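Local coordinates for Non-reducing end alpha-L-arabinofuranosidase BoGH43B (Bacteroides ovatus, PDB 5JOZ), which cleaves terminal non-reducing alpha-L-arabinofuranoside residues from xyloglucan branches, turning S units into X units during xyloglucan degradation, at residues A239-L244 with V275-D280; P221-M226 with W249-L254; T79-D84 with H179-G184; Y186-S191 with D280-V285. All coordinates share one frame; numbering follows the deposited sequence.

Contact 1 (A239-L244 with V275-D280)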
loop_
_atom_site.group_PDB
_atom_site.type_symbol
_atom_site.label_atom_id
_atom_site.label_comp_id
_atom_site.label_asym_id
_atom_site.label_seq_id
_atom_site.Cartn_x
_atom_site.Cartn_y
_atom_site.Cartn_z
ATOM N N ALA A 239 3.161 -12.795 7.048
ATOM C CA ALA A 239 2.868 -12.372 8.403
ATOM C C ALA A 239 4.088 -11.808 9.153
ATOM O O ALA A 239 5.230 -12.030 8.758
ATOM C CB ALA A 239 2.278 -13.533 9.185
ATOM N N ASP A 240 3.793 -11.064 10.225
ATOM C CA ASP A 240 4.764 -10.590 11.195
ATOM C C ASP A 240 4.139 -10.722 12.590
ATOM O O ASP A 240 2.980 -10.379 12.777
ATOM C CB ASP A 240 5.152 -9.127 10.907
ATOM C CG ASP A 240 6.447 -8.695 11.626
ATOM O OD1 ASP A 240 7.097 -9.519 12.308
ATOM O OD2 ASP A 240 6.824 -7.506 11.515
ATOM N N LEU A 241 4.899 -11.233 13.552
ATOM C CA LEU A 241 4.381 -11.478 14.904
ATOM C C LEU A 241 4.565 -10.258 15.807
ATOM O O LEU A 241 5.420 -9.430 15.566
ATOM C CB LEU A 241 5.057 -12.706 15.532
ATOM C CG LEU A 241 4.918 -14.059 14.822
ATOM C CD1 LEU A 241 5.529 -15.159 15.668
ATOM C CD2 LEU A 241 3.481 -14.432 14.496
ATOM N N VAL A 242 3.735 -10.151 16.835
ATOM C CA VAL A 242 3.897 -9.142 17.895
ATOM C C VAL A 242 3.396 -9.729 19.203
ATOM O O VAL A 242 2.378 -10.427 19.221
ATOM C CB VAL A 242 3.116 -7.836 17.594
ATOM C CG1 VAL A 242 1.632 -8.100 17.322
ATOM C CG2 VAL A 242 3.275 -6.830 18.722
ATOM N N GLN A 243 4.096 -9.450 20.292
ATOM C CA GLN A 243 3.687 -9.947 21.599
ATOM C C GLN A 243 3.212 -8.779 22.462
ATOM O O GLN A 243 3.839 -7.723 22.483
ATOM C CB GLN A 243 4.837 -10.690 22.289
ATOM C CG GLN A 243 4.374 -11.482 23.505
ATOM C CD GLN A 243 5.503 -12.097 24.337
ATOM O OE1 GLN A 243 6.610 -11.579 24.392
ATOM N NE2 GLN A 243 5.200 -13.204 25.012
ATOM N N LEU A 244 2.118 -8.998 23.188
ATOM C CA LEU A 244 1.555 -8.006 24.109
ATOM C C LEU A 244 2.150 -8.142 25.512
ATOM O O LEU A 244 2.750 -9.159 25.847
ATOM C CB LEU A 244 0.040 -8.182 24.205
ATOM C CG LEU A 244 -0.732 -8.284 22.900
ATOM C CD1 LEU A 244 -2.227 -8.426 23.150
ATOM C CD2 LEU A 244 -0.460 -7.070 22.052
ATOM N N VAL A 275 -2.449 -15.783 17.560
ATOM C CA VAL A 275 -1.500 -16.878 17.399
ATOM C C VAL A 275 -1.427 -17.629 18.722
ATOM O O VAL A 275 -1.234 -17.029 19.770
ATOM C CB VAL A 275 -0.101 -16.330 17.031
ATOM C CG1 VAL A 275 0.943 -17.445 16.981
ATOM C CG2 VAL A 275 -0.168 -15.596 15.705
ATOM N N THR A 276 -1.570 -18.943 18.661
ATOM C CA THR A 276 -1.520 -19.800 19.845
ATOM C C THR A 276 -0.323 -20.733 19.763
ATOM O O THR A 276 -0.091 -21.320 18.731
ATOM C CB THR A 276 -2.792 -20.635 19.910
ATOM O OG1 THR A 276 -3.910 -19.759 19.725
ATOM C CG2 THR A 276 -2.903 -21.368 21.255
ATOM N N TRP A 277 0.425 -20.855 20.852
ATOM C CA TRP A 277 1.566 -21.773 20.931
ATOM C C TRP A 277 1.138 -23.084 21.553
ATOM O O TRP A 277 0.498 -23.082 22.600
ATOM C CB TRP A 277 2.678 -21.154 21.769
ATOM C CG TRP A 277 3.208 -19.921 21.139
ATOM C CD1 TRP A 277 2.704 -18.673 21.252
ATOM C CD2 TRP A 277 4.331 -19.823 20.259
ATOM N NE1 TRP A 277 3.455 -17.796 20.522
ATOM C CE2 TRP A 277 4.454 -18.471 19.894
ATOM C CE3 TRP A 277 5.249 -20.745 19.754
ATOM C CZ2 TRP A 277 5.462 -18.009 19.051
ATOM C CZ3 TRP A 277 6.252 -20.291 18.910
ATOM C CH2 TRP A 277 6.348 -18.931 18.562
ATOM N N ASP A 278 1.469 -24.199 20.902
ATOM C CA ASP A 278 1.159 -25.525 21.442
ATOM C C ASP A 278 2.208 -25.935 22.488
ATOM O O ASP A 278 3.191 -25.217 22.723
ATOM C CB ASP A 278 0.987 -26.571 20.326
ATOM C CG ASP A 278 2.300 -27.016 19.680
ATOM O OD1 ASP A 278 3.400 -26.585 20.078
ATOM O OD2 ASP A 278 2.221 -27.827 18.737
ATOM N N ALA A 279 1.996 -27.100 23.091
ATOM C CA ALA A 279 2.819 -27.583 24.204
ATOM C C ALA A 279 4.315 -27.745 23.885
ATOM O O ALA A 279 5.146 -27.580 24.775
ATOM C CB ALA A 279 2.237 -28.887 24.750
ATOM N N ASP A 280 4.644 -28.047 22.631
ATOM C CA ASP A 280 6.032 -28.204 22.187
ATOM C C ASP A 280 6.697 -26.886 21.732
ATOM O O ASP A 280 7.849 -26.895 21.309
ATOM C CB ASP A 280 6.109 -29.250 21.065
ATOM C CG ASP A 280 5.581 -30.630 21.496
ATOM O OD1 ASP A 280 5.808 -31.040 22.659
ATOM O OD2 ASP A 280 4.945 -31.315 20.663
#
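Leu241 spreads its two methyl groups between Val275 and Trp277, and those three side chains make up the whole contact between 239-244 and 275-280. The closer half is aliphatic: Leu241 CD2 meets Val275 CG2 at 4.0 Å; the two side chains cross at about a right angle, and one methyl of each does the touching. On Val275 that methyl is the branch beside the backbone N, because CG1 takes the position anti to N (chi1 175°). CG1 turns instead to Pro283 on the next strand. The other half is looser. Leu241 CD1 comes obliquely to CZ2 on the six-membered ring of Trp277, 4.4 Å away, and this indole, unlike the buried Leu241 and Val275, is partly exposed; Trp249 meets it edge-to-face. Beyond it the chain leaves the strand for the exposed turn at Ala279 and Asp280. No hydrogen bond joins the two segments, as befits strands 234-243 and 269-277, which are separated in their sheet by strand 249-256 and bonded to it from either side. With just 95 Å² buried and every touching atom carbon, the contact rests on dispersion and the exclusion of water, and it places few directional demands on its partners.

Contact 2 (P221-M226 with W249-L254)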
loop_
_atom_site.group_PDB
_atom_site.type_symbol
_atom_site.label_atom_id
_atom_site.label_comp_id
_atom_site.label_asym_id
_atom_site.label_seq_id
_atom_site.Cartn_x
_atom_site.Cartn_y
_atom_site.Cartn_z
ATOM N N PRO A 221 0.918 -25.322 8.050
ATOM C CA PRO A 221 1.329 -23.928 8.086
ATOM C C PRO A 221 0.834 -23.160 9.316
ATOM O O PRO A 221 -0.095 -23.594 10.011
ATOM C CB PRO A 221 0.661 -23.363 6.835
ATOM C CG PRO A 221 -0.602 -24.133 6.723
ATOM C CD PRO A 221 -0.365 -25.482 7.343
ATOM N N VAL A 222 1.441 -21.998 9.546
ATOM C CA VAL A 222 1.079 -21.132 10.659
ATOM C C VAL A 222 -0.266 -20.451 10.375
ATOM O O VAL A 222 -1.155 -20.402 11.236
ATOM C CB VAL A 222 2.187 -20.092 10.924
ATOM C CG1 VAL A 222 1.732 -19.051 11.942
ATOM C CG2 VAL A 222 3.462 -20.804 11.391
ATOM N N LEU A 223 -0.394 -19.909 9.173
ATOM C CA LEU A 223 -1.665 -19.346 8.722
ATOM C C LEU A 223 -1.784 -19.494 7.212
ATOM O O LEU A 223 -0.797 -19.355 6.496
ATOM C CB LEU A 223 -1.863 -17.890 9.184
ATOM C CG LEU A 223 -0.706 -16.919 8.962
ATOM C CD1 LEU A 223 -0.758 -16.231 7.607
ATOM C CD2 LEU A 223 -0.727 -15.863 10.051
ATOM N N SER A 224 -2.986 -19.863 6.773
ATOM C CA SER A 224 -3.339 -19.969 5.363
ATOM C C SER A 224 -4.833 -20.208 5.200
ATOM O O SER A 224 -5.431 -20.895 6.018
ATOM C CB SER A 224 -2.621 -21.132 4.690
ATOM O OG SER A 224 -2.974 -21.168 3.316
ATOM N N ASN A 225 -5.410 -19.639 4.137
ATOM C CA ASN A 225 -6.795 -19.928 3.699
ATOM C C ASN A 225 -6.856 -20.823 2.442
ATOM O O ASN A 225 -7.908 -20.970 1.820
ATOM C CB ASN A 225 -7.564 -18.613 3.499
ATOM C CG ASN A 225 -7.849 -17.923 4.805
ATOM O OD1 ASN A 225 -7.131 -18.126 5.778
ATOM N ND2 ASN A 225 -8.902 -17.108 4.845
ATOM N N MET A 226 -5.706 -21.399 2.094
ATOM C CA MET A 226 -5.556 -22.513 1.144
ATOM C C MET A 226 -6.654 -23.599 1.185
ATOM O O MET A 226 -7.197 -23.961 0.146
ATOM C CB MET A 226 -4.180 -23.134 1.421
ATOM C CG MET A 226 -3.740 -24.325 0.599
ATOM S SD MET A 226 -1.977 -24.605 0.889
ATOM C CE MET A 226 -1.907 -24.797 2.672
ATOM N N TRP A 249 0.060 -13.484 21.888
ATOM C CA TRP A 249 0.648 -13.248 20.572
ATOM C C TRP A 249 -0.430 -13.012 19.498
ATOM O O TRP A 249 -1.476 -13.695 19.460
ATOM C CB TRP A 249 1.529 -14.436 20.180
ATOM C CG TRP A 249 2.805 -14.542 20.967
ATOM C CD1 TRP A 249 2.960 -15.075 22.223
ATOM C CD2 TRP A 249 4.109 -14.131 20.543
ATOM N NE1 TRP A 249 4.283 -15.015 22.599
ATOM C CE2 TRP A 249 5.007 -14.444 21.585
ATOM C CE3 TRP A 249 4.604 -13.520 19.385
ATOM C CZ2 TRP A 249 6.373 -14.149 21.511
ATOM C CZ3 TRP A 249 5.959 -13.231 19.313
ATOM C CH2 TRP A 249 6.826 -13.541 20.374
ATOM N N TRP A 250 -0.148 -12.020 18.655
ATOM C CA TRP A 250 -0.933 -11.680 17.487
ATOM C C TRP A 250 -0.029 -11.636 16.262
ATOM O O TRP A 250 1.194 -11.407 16.370
ATOM C CB TRP A 250 -1.653 -10.346 17.708
ATOM C CG TRP A 250 -2.736 -10.497 18.724
ATOM C CD1 TRP A 250 -2.602 -10.468 20.086
ATOM C CD2 TRP A 250 -4.108 -10.772 18.463
ATOM N NE1 TRP A 250 -3.825 -10.679 20.687
ATOM C CE2 TRP A 250 -4.765 -10.868 19.711
ATOM C CE3 TRP A 250 -4.857 -10.922 17.294
ATOM C CZ2 TRP A 250 -6.125 -11.128 19.817
ATOM C CZ3 TRP A 250 -6.212 -11.164 17.401
ATOM C CH2 TRP A 250 -6.833 -11.268 18.651
ATOM N N ALA A 251 -0.631 -11.909 15.108
ATOM C CA ALA A 251 0.027 -11.832 13.820
ATOM C C ALA A 251 -0.701 -10.821 12.952
ATOM O O ALA A 251 -1.930 -10.776 12.945
ATOM C CB ALA A 251 0.022 -13.190 13.146
ATOM N N VAL A 252 0.055 -10.000 12.232
ATOM C CA VAL A 252 -0.507 -9.291 11.089
ATOM C C VAL A 252 0.001 -10.000 9.845
ATOM O O VAL A 252 1.062 -10.613 9.874
ATOM C CB VAL A 252 -0.195 -7.782 11.076
ATOM C CG1 VAL A 252 -0.848 -7.120 12.278
ATOM C CG2 VAL A 252 1.321 -7.515 11.027
ATOM N N CYS A 253 -0.795 -9.955 8.786
ATOM C CA CYS A 253 -0.456 -10.569 7.503
ATOM C C CYS A 253 -1.280 -9.898 6.412
ATOM O O CYS A 253 -2.205 -9.120 6.710
ATOM C CB CYS A 253 -0.777 -12.056 7.520
ATOM S SG CYS A 253 -2.556 -12.388 7.445
ATOM N N LEU A 254 -0.948 -10.213 5.163
ATOM C CA LEU A 254 -1.661 -9.686 4.016
ATOM C C LEU A 254 -2.639 -10.715 3.501
ATOM O O LEU A 254 -2.510 -11.896 3.779
ATOM C CB LEU A 254 -0.698 -9.276 2.890
ATOM C CG LEU A 254 0.096 -10.308 2.069
ATOM C CD1 LEU A 254 -0.752 -11.176 1.141
ATOM C CD2 LEU A 254 1.176 -9.590 1.278
#
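Leu223 reaches from the loop 221-226 to strand 249-254 and meets two residues that lie two apart on that strand, Ala251 and Cys253. From CA its CB points toward the strand, and CG follows in the crowded position between the backbone N and the carbonyl carbon (chi1 48°). CB and CG make no close approach to the strand themselves; the fork at CG does the work. One prong, CD1, stands 4.2 Å from CB of Cys253, while the other, CD2, lies 4.2 Å from CB of Ala251, so the leucine straddles the strand residue between them. Val252, whose CB points away, belongs to the other side of the sheet. Cys253 offers both CB and SG to CD1, and Ala251 its methyl to CD2. CD2 of Leu223 also packs against Val285, and Ile236 and Glu202 adjoin the same side chain. The loop has its own brace one residue on: OG of Ser224 accepts from N of Met226 at 3.0 Å, an ST turn, and also bonds His200 O. Here the link between two successive four-stranded blades packs Leu223 on the second strand of the later blade, within the five-bladed beta-propeller of family 43.

Contact 3 (T79-D84 with H179-G184)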
loop_
_atom_site.group_PDB
_atom_site.type_symbol
_atom_site.label_atom_id
_atom_site.label_comp_id
_atom_site.label_asym_id
_atom_site.label_seq_id
_atom_site.Cartn_x
_atom_site.Cartn_y
_atom_site.Cartn_z
ATOM N N THR A 79 10.374 -3.968 6.588
ATOM C CA THR A 79 10.296 -4.471 7.955
ATOM C C THR A 79 10.536 -3.282 8.907
ATOM O O THR A 79 11.415 -2.463 8.645
ATOM C CB THR A 79 11.283 -5.642 8.161
ATOM O OG1 THR A 79 10.910 -6.722 7.298
ATOM C CG2 THR A 79 11.290 -6.125 9.594
ATOM N N LEU A 80 9.735 -3.192 9.976
ATOM C CA LEU A 80 9.781 -2.097 10.967
ATOM C C LEU A 80 10.178 -2.652 12.334
ATOM O O LEU A 80 9.536 -3.566 12.844
ATOM C CB LEU A 80 8.404 -1.428 11.082
ATOM C CG LEU A 80 8.055 -0.517 12.269
ATOM C CD1 LEU A 80 8.924 0.722 12.325
ATOM C CD2 LEU A 80 6.603 -0.077 12.183
ATOM N N ARG A 81 11.227 -2.098 12.932
ATOM C CA ARG A 81 11.643 -2.508 14.274
ATOM C C ARG A 81 12.043 -1.306 15.115
ATOM O O ARG A 81 12.190 -0.198 14.599
ATOM C CB ARG A 81 12.798 -3.511 14.190
ATOM C CG ARG A 81 12.506 -4.777 13.397
ATOM C CD ARG A 81 11.528 -5.689 14.116
ATOM N NE ARG A 81 11.228 -6.920 13.358
ATOM C CZ ARG A 81 10.053 -7.253 12.802
ATOM N NH1 ARG A 81 8.990 -6.461 12.867
ATOM N NH2 ARG A 81 9.936 -8.416 12.169
ATOM N N TYR A 82 12.198 -1.546 16.412
ATOM C CA TYR A 82 12.536 -0.511 17.392
ATOM C C TYR A 82 13.592 -1.026 18.377
ATOM O O TYR A 82 13.435 -2.120 18.924
ATOM C CB TYR A 82 11.280 -0.105 18.162
ATOM C CG TYR A 82 11.518 0.896 19.267
ATOM C CD1 TYR A 82 11.542 2.264 18.996
ATOM C CD2 TYR A 82 11.719 0.479 20.588
ATOM C CE1 TYR A 82 11.751 3.189 20.007
ATOM C CE2 TYR A 82 11.932 1.400 21.607
ATOM C CZ TYR A 82 11.941 2.754 21.312
ATOM O OH TYR A 82 12.148 3.678 22.313
ATOM N N HIS A 83 14.640 -0.226 18.603
ATOM C CA HIS A 83 15.695 -0.542 19.567
ATOM C C HIS A 83 16.343 0.713 20.157
ATOM O O HIS A 83 16.841 1.568 19.417
ATOM C CB HIS A 83 16.766 -1.420 18.916
ATOM C CG HIS A 83 17.832 -1.883 19.866
ATOM N ND1 HIS A 83 17.563 -2.687 20.955
ATOM C CD2 HIS A 83 19.169 -1.661 19.883
ATOM C CE1 HIS A 83 18.687 -2.935 21.604
ATOM N NE2 HIS A 83 19.676 -2.321 20.977
ATOM N N ASP A 84 16.331 0.800 21.491
ATOM C CA ASP A 84 16.987 1.877 22.247
ATOM C C ASP A 84 16.695 3.277 21.701
ATOM O O ASP A 84 17.585 3.967 21.183
ATOM C CB ASP A 84 18.504 1.617 22.334
ATOM C CG ASP A 84 18.873 0.690 23.479
ATOM O OD1 ASP A 84 18.157 -0.312 23.709
ATOM O OD2 ASP A 84 19.891 0.975 24.147
ATOM N N HIS A 179 11.098 -13.638 8.743
ATOM C CA HIS A 179 11.390 -12.864 9.947
ATOM C C HIS A 179 12.076 -13.758 10.956
ATOM O O HIS A 179 11.821 -14.960 10.999
ATOM C CB HIS A 179 10.123 -12.275 10.564
ATOM C CG HIS A 179 9.424 -11.318 9.664
ATOM N ND1 HIS A 179 10.030 -10.182 9.167
ATOM C CD2 HIS A 179 8.178 -11.343 9.139
ATOM C CE1 HIS A 179 9.172 -9.538 8.395
ATOM N NE2 HIS A 179 8.043 -10.223 8.359
ATOM N N PHE A 180 12.901 -13.127 11.783
ATOM C CA PHE A 180 13.746 -13.783 12.742
ATOM C C PHE A 180 13.246 -13.411 14.139
ATOM O O PHE A 180 13.103 -12.231 14.441
ATOM C CB PHE A 180 15.186 -13.289 12.518
ATOM C CG PHE A 180 16.232 -14.110 13.211
ATOM C CD1 PHE A 180 16.342 -15.466 12.962
ATOM C CD2 PHE A 180 17.121 -13.521 14.103
ATOM C CE1 PHE A 180 17.307 -16.226 13.599
ATOM C CE2 PHE A 180 18.087 -14.272 14.742
ATOM C CZ PHE A 180 18.178 -15.632 14.490
ATOM N N TYR A 181 12.957 -14.407 14.977
ATOM C CA TYR A 181 12.546 -14.158 16.366
ATOM C C TYR A 181 13.300 -15.062 17.334
ATOM O O TYR A 181 13.580 -16.219 17.023
ATOM C CB TYR A 181 11.042 -14.377 16.559
ATOM C CG TYR A 181 10.158 -13.703 15.539
ATOM C CD1 TYR A 181 10.049 -12.322 15.488
ATOM C CD2 TYR A 181 9.432 -14.454 14.620
ATOM C CE1 TYR A 181 9.239 -11.699 14.551
ATOM C CE2 TYR A 181 8.615 -13.850 13.684
ATOM C CZ TYR A 181 8.519 -12.469 13.651
ATOM O OH TYR A 181 7.698 -11.876 12.722
ATOM N N LYS A 182 13.635 -14.524 18.503
ATOM C CA LYS A 182 14.205 -15.321 19.583
ATOM C C LYS A 182 13.110 -15.407 20.604
ATOM O O LYS A 182 12.856 -14.434 21.306
ATOM C CB LYS A 182 15.458 -14.661 20.169
ATOM C CG LYS A 182 15.991 -15.277 21.462
ATOM C CD LYS A 182 16.278 -16.768 21.337
ATOM C CE LYS A 182 17.006 -17.311 22.558
ATOM N NZ LYS A 182 18.297 -16.606 22.806
ATOM N N ILE A 183 12.456 -16.562 20.669
ATOM C CA ILE A 183 11.332 -16.774 21.579
ATOM C C ILE A 183 11.649 -17.998 22.426
ATOM O O ILE A 183 11.809 -19.104 21.879
ATOM C CB ILE A 183 10.014 -17.045 20.818
ATOM C CG1 ILE A 183 9.683 -15.896 19.856
ATOM C CG2 ILE A 183 8.873 -17.295 21.798
ATOM C CD1 ILE A 183 8.710 -16.278 18.757
ATOM N N GLY A 184 11.711 -17.812 23.746
ATOM C CA GLY A 184 12.034 -18.902 24.655
ATOM C C GLY A 184 13.378 -19.514 24.300
ATOM O O GLY A 184 14.325 -18.784 24.033
#
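With CG of Arg81 anti to the carbonyl carbon (chi1 -58°) and the chain bent at chi2 (-70°), the guanidinium turns back along its strand and across to 179-184; His179, with the same kind of first torsion, brings its imidazole to meet it. NH2 of Arg81 lies 3.5 Å from ND1 of His179, but the angle is poor for a hydrogen bond, and the guanidinium and ring planes stand 57° apart. ND1 is bonded instead to Ser128. At the edge of the imidazole, in its plane, OG1 of Thr79 sits 3.5 Å from CE1 of His179, while CG2 of Thr79 covers one guanidinium face, 3.6 Å above its centre. Tyr181 completes the cluster, its CE1 approaching NH2 of Arg81 obliquely at 4.1 Å. NH1 of Arg81 bonds Leu80 O at 2.9 Å and pairs with Asp240, while NE pairs with Glu130. Tyr181 OH bonds Asp240 too, so one carboxylate ties both segments to a third strand. Strands 74-83 and 176-183 are innermost in their blades, and this cluster lies in the core of the five-bladed propeller; the Thr79 side chain is about 7 Å from that of Asp126, inferred to tune the pKa of the catalytic acid.

Contact 4 (Y186-S191 with D280-V285); sequences YYYIMS and DGWPKV
Segment 186-191 runs as extended strand, whereas 280-285 first turns through Gly281 before straightening into the short strand 283-284; the backbones stay apart, 9.8 Å between CA of Tyr188 and CA of Trp282. Both backbone angles of Gly281 are positive (phi 85°), a conformation readily taken by glycine. That turn presents the carbonyl of Gly281 to Tyr188. OH of Tyr188 donates to O of Gly281 at 2.6 Å, approaching in the carbonyl plane with a C=O...donor angle of 151°. CG of Tyr188 lies anti to its carbonyl carbon (chi1 -70°), which carries the ring across the gap. CE2 of Tyr188, next to the hydroxyl-bearing carbon, meets CZ3 of Trp282 at 4.1 Å; the CB of Trp282 points away from the strand, yet its ring reaches Tyr188, obliquely. The phenol is fixed at its polar end by a short bond to Gly281 O, with a weak one to Arg206, and along its flank by the indole. Arg206 on strand 201-207 makes cation-pi contacts with Tyr186 and Trp282, and Trp277 meets Tyr188 edge-to-face. Strand 186-193 lies between 176-183 and 201-207 in its sheet, while 283-284 edges the next sheet beside 269-277.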
loop_
_atom_site.group_PDB
_atom_site.type_symbol
_atom_site.label_atom_id
_atom_site.label_comp_id
_atom_site.label_asym_id
_atom_site.label_seq_id
_atom_site.Cartn_x
_atom_site.Cartn_y
_atom_site.Cartn_z
ATOM N N TYR A 186 14.371 -21.088 21.580
ATOM C CA TYR A 186 14.704 -21.227 20.154
ATOM C C TYR A 186 14.727 -19.932 19.345
ATOM O O TYR A 186 14.068 -18.956 19.687
ATOM C CB TYR A 186 13.720 -22.186 19.492
ATOM C CG TYR A 186 13.564 -23.499 20.205
ATOM C CD1 TYR A 186 14.450 -24.570 19.969
ATOM C CD2 TYR A 186 12.518 -23.691 21.111
ATOM C CE1 TYR A 186 14.297 -25.791 20.633
ATOM C CE2 TYR A 186 12.354 -24.900 21.772
ATOM C CZ TYR A 186 13.238 -25.945 21.540
ATOM O OH TYR A 186 13.035 -27.124 22.217
ATOM N N TYR A 187 15.518 -19.940 18.277
ATOM C CA TYR A 187 15.477 -18.908 17.245
ATOM C C TYR A 187 14.542 -19.427 16.166
ATOM O O TYR A 187 14.671 -20.578 15.760
ATOM C CB TYR A 187 16.863 -18.659 16.648
ATOM C CG TYR A 187 17.831 -18.065 17.630
ATOM C CD1 TYR A 187 18.612 -18.876 18.454
ATOM C CD2 TYR A 187 17.953 -16.688 17.757
ATOM C CE1 TYR A 187 19.499 -18.324 19.367
ATOM C CE2 TYR A 187 18.835 -16.127 18.660
ATOM C CZ TYR A 187 19.607 -16.951 19.460
ATOM O OH TYR A 187 20.461 -16.385 20.360
ATOM N N TYR A 188 13.603 -18.584 15.721
ATOM C CA TYR A 188 12.591 -18.969 14.747
ATOM C C TYR A 188 12.728 -18.147 13.492
ATOM O O TYR A 188 12.924 -16.936 13.561
ATOM C CB TYR A 188 11.181 -18.722 15.286
ATOM C CG TYR A 188 10.735 -19.636 16.390
ATOM C CD1 TYR A 188 11.070 -19.371 17.711
ATOM C CD2 TYR A 188 9.934 -20.742 16.126
ATOM C CE1 TYR A 188 10.637 -20.192 18.735
ATOM C CE2 TYR A 188 9.499 -21.568 17.145
ATOM C CZ TYR A 188 9.857 -21.288 18.446
ATOM O OH TYR A 188 9.448 -22.102 19.462
ATOM N N ILE A 189 12.594 -18.815 12.353
ATOM C CA ILE A 189 12.472 -18.185 11.050
ATOM C C ILE A 189 11.065 -18.504 10.562
ATOM O O ILE A 189 10.747 -19.660 10.287
ATOM C CB ILE A 189 13.522 -18.708 10.043
ATOM C CG1 ILE A 189 14.912 -18.212 10.448
ATOM C CG2 ILE A 189 13.195 -18.244 8.619
ATOM C CD1 ILE A 189 16.051 -18.832 9.662
ATOM N N MET A 190 10.228 -17.470 10.480
ATOM C CA MET A 190 8.864 -17.588 9.981
ATOM C C MET A 190 8.878 -16.949 8.603
ATOM O O MET A 190 9.465 -15.889 8.413
ATOM C CB MET A 190 7.902 -16.857 10.918
ATOM C CG MET A 190 6.417 -17.100 10.638
ATOM S SD MET A 190 5.312 -16.128 11.693
ATOM C CE MET A 190 5.623 -14.472 11.078
ATOM N N SER A 191 8.234 -17.584 7.637
ATOM C CA SER A 191 8.330 -17.127 6.252
ATOM C C SER A 191 7.075 -17.473 5.461
ATOM O O SER A 191 6.201 -18.195 5.935
ATOM C CB SER A 191 9.564 -17.761 5.604
ATOM O OG SER A 191 9.470 -19.174 5.649
ATOM N N ASP A 280 4.644 -28.047 22.631
ATOM C CA ASP A 280 6.032 -28.204 22.187
ATOM C C ASP A 280 6.697 -26.886 21.732
ATOM O O ASP A 280 7.849 -26.895 21.309
ATOM C CB ASP A 280 6.109 -29.250 21.065
ATOM C CG ASP A 280 5.581 -30.630 21.496
ATOM O OD1 ASP A 280 5.808 -31.040 22.659
ATOM O OD2 ASP A 280 4.945 -31.315 20.663
ATOM N N GLY A 281 5.988 -25.764 21.834
ATOM C CA GLY A 281 6.537 -24.462 21.442
ATOM C C GLY A 281 6.414 -24.139 19.958
ATOM O O GLY A 281 7.305 -23.521 19.396
ATOM N N TRP A 282 5.292 -24.524 19.341
ATOM C CA TRP A 282 5.030 -24.240 17.929
ATOM C C TRP A 282 3.759 -23.401 17.772
ATOM O O TRP A 282 2.719 -23.734 18.349
ATOM C CB TRP A 282 4.901 -25.537 17.126
ATOM C CG TRP A 282 6.169 -26.333 17.021
ATOM C CD1 TRP A 282 6.438 -27.517 17.641
ATOM C CD2 TRP A 282 7.337 -26.013 16.251
ATOM N NE1 TRP A 282 7.696 -27.947 17.321
ATOM C CE2 TRP A 282 8.270 -27.053 16.459
ATOM C CE3 TRP A 282 7.693 -24.944 15.415
ATOM C CZ2 TRP A 282 9.535 -27.065 15.851
ATOM C CZ3 TRP A 282 8.946 -24.951 14.808
ATOM C CH2 TRP A 282 9.852 -26.012 15.026
ATOM N N PRO A 283 3.829 -22.308 16.986
ATOM C CA PRO A 283 2.694 -21.398 16.874
ATOM C C PRO A 283 1.713 -21.771 15.755
ATOM O O PRO A 283 2.115 -22.327 14.732
ATOM C CB PRO A 283 3.374 -20.077 16.546
ATOM C CG PRO A 283 4.510 -20.493 15.670
ATOM C CD PRO A 283 4.931 -21.870 16.115
ATOM N N LYS A 284 0.436 -21.470 15.957
ATOM C CA LYS A 284 -0.553 -21.602 14.894
ATOM C C LYS A 284 -1.749 -20.682 15.135
ATOM O O LYS A 284 -2.141 -20.448 16.277
ATOM C CB LYS A 284 -1.022 -23.057 14.776
ATOM C CG LYS A 284 -1.770 -23.377 13.482
ATOM C CD LYS A 284 -2.310 -24.804 13.475
ATOM C CE LYS A 284 -2.837 -25.228 12.102
ATOM N NZ LYS A 284 -1.790 -25.600 11.107
ATOM N N VAL A 285 -2.330 -20.171 14.055
ATOM C CA VAL A 285 -3.588 -19.427 14.140
ATOM C C VAL A 285 -4.724 -20.437 14.159
ATOM O O VAL A 285 -4.920 -21.139 13.179
ATOM C CB VAL A 285 -3.740 -18.459 12.944
ATOM C CG1 VAL A 285 -5.138 -17.844 12.902
ATOM C CG2 VAL A 285 -2.657 -17.386 13.005
#

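Strands 234-243, 249-256, 269-277 and 283-284 form one sheet, which all but contact 3 reach directly. Contacts 1 and 2 are interleaved along the chain, their centres 10 Å apart, and joined by backbone pairing such as Asp240 N to Val252 O at 2.8 Å. Contacts 1 and 4, 7 Å between centres, share Asp280. Arg81 and Tyr181 of contact 3 bond to Asp240 of that sheet, and contact 3 shares another sheet with contact 4, where Tyr181 O meets Tyr188 N at 2.7 Å. Contacts 2 and 3 come nearest the inferred catalytic centre: the side chains of Cys253 and His179 lie about 9 and 8 Å from that of Asp16, the probable proton acceptor.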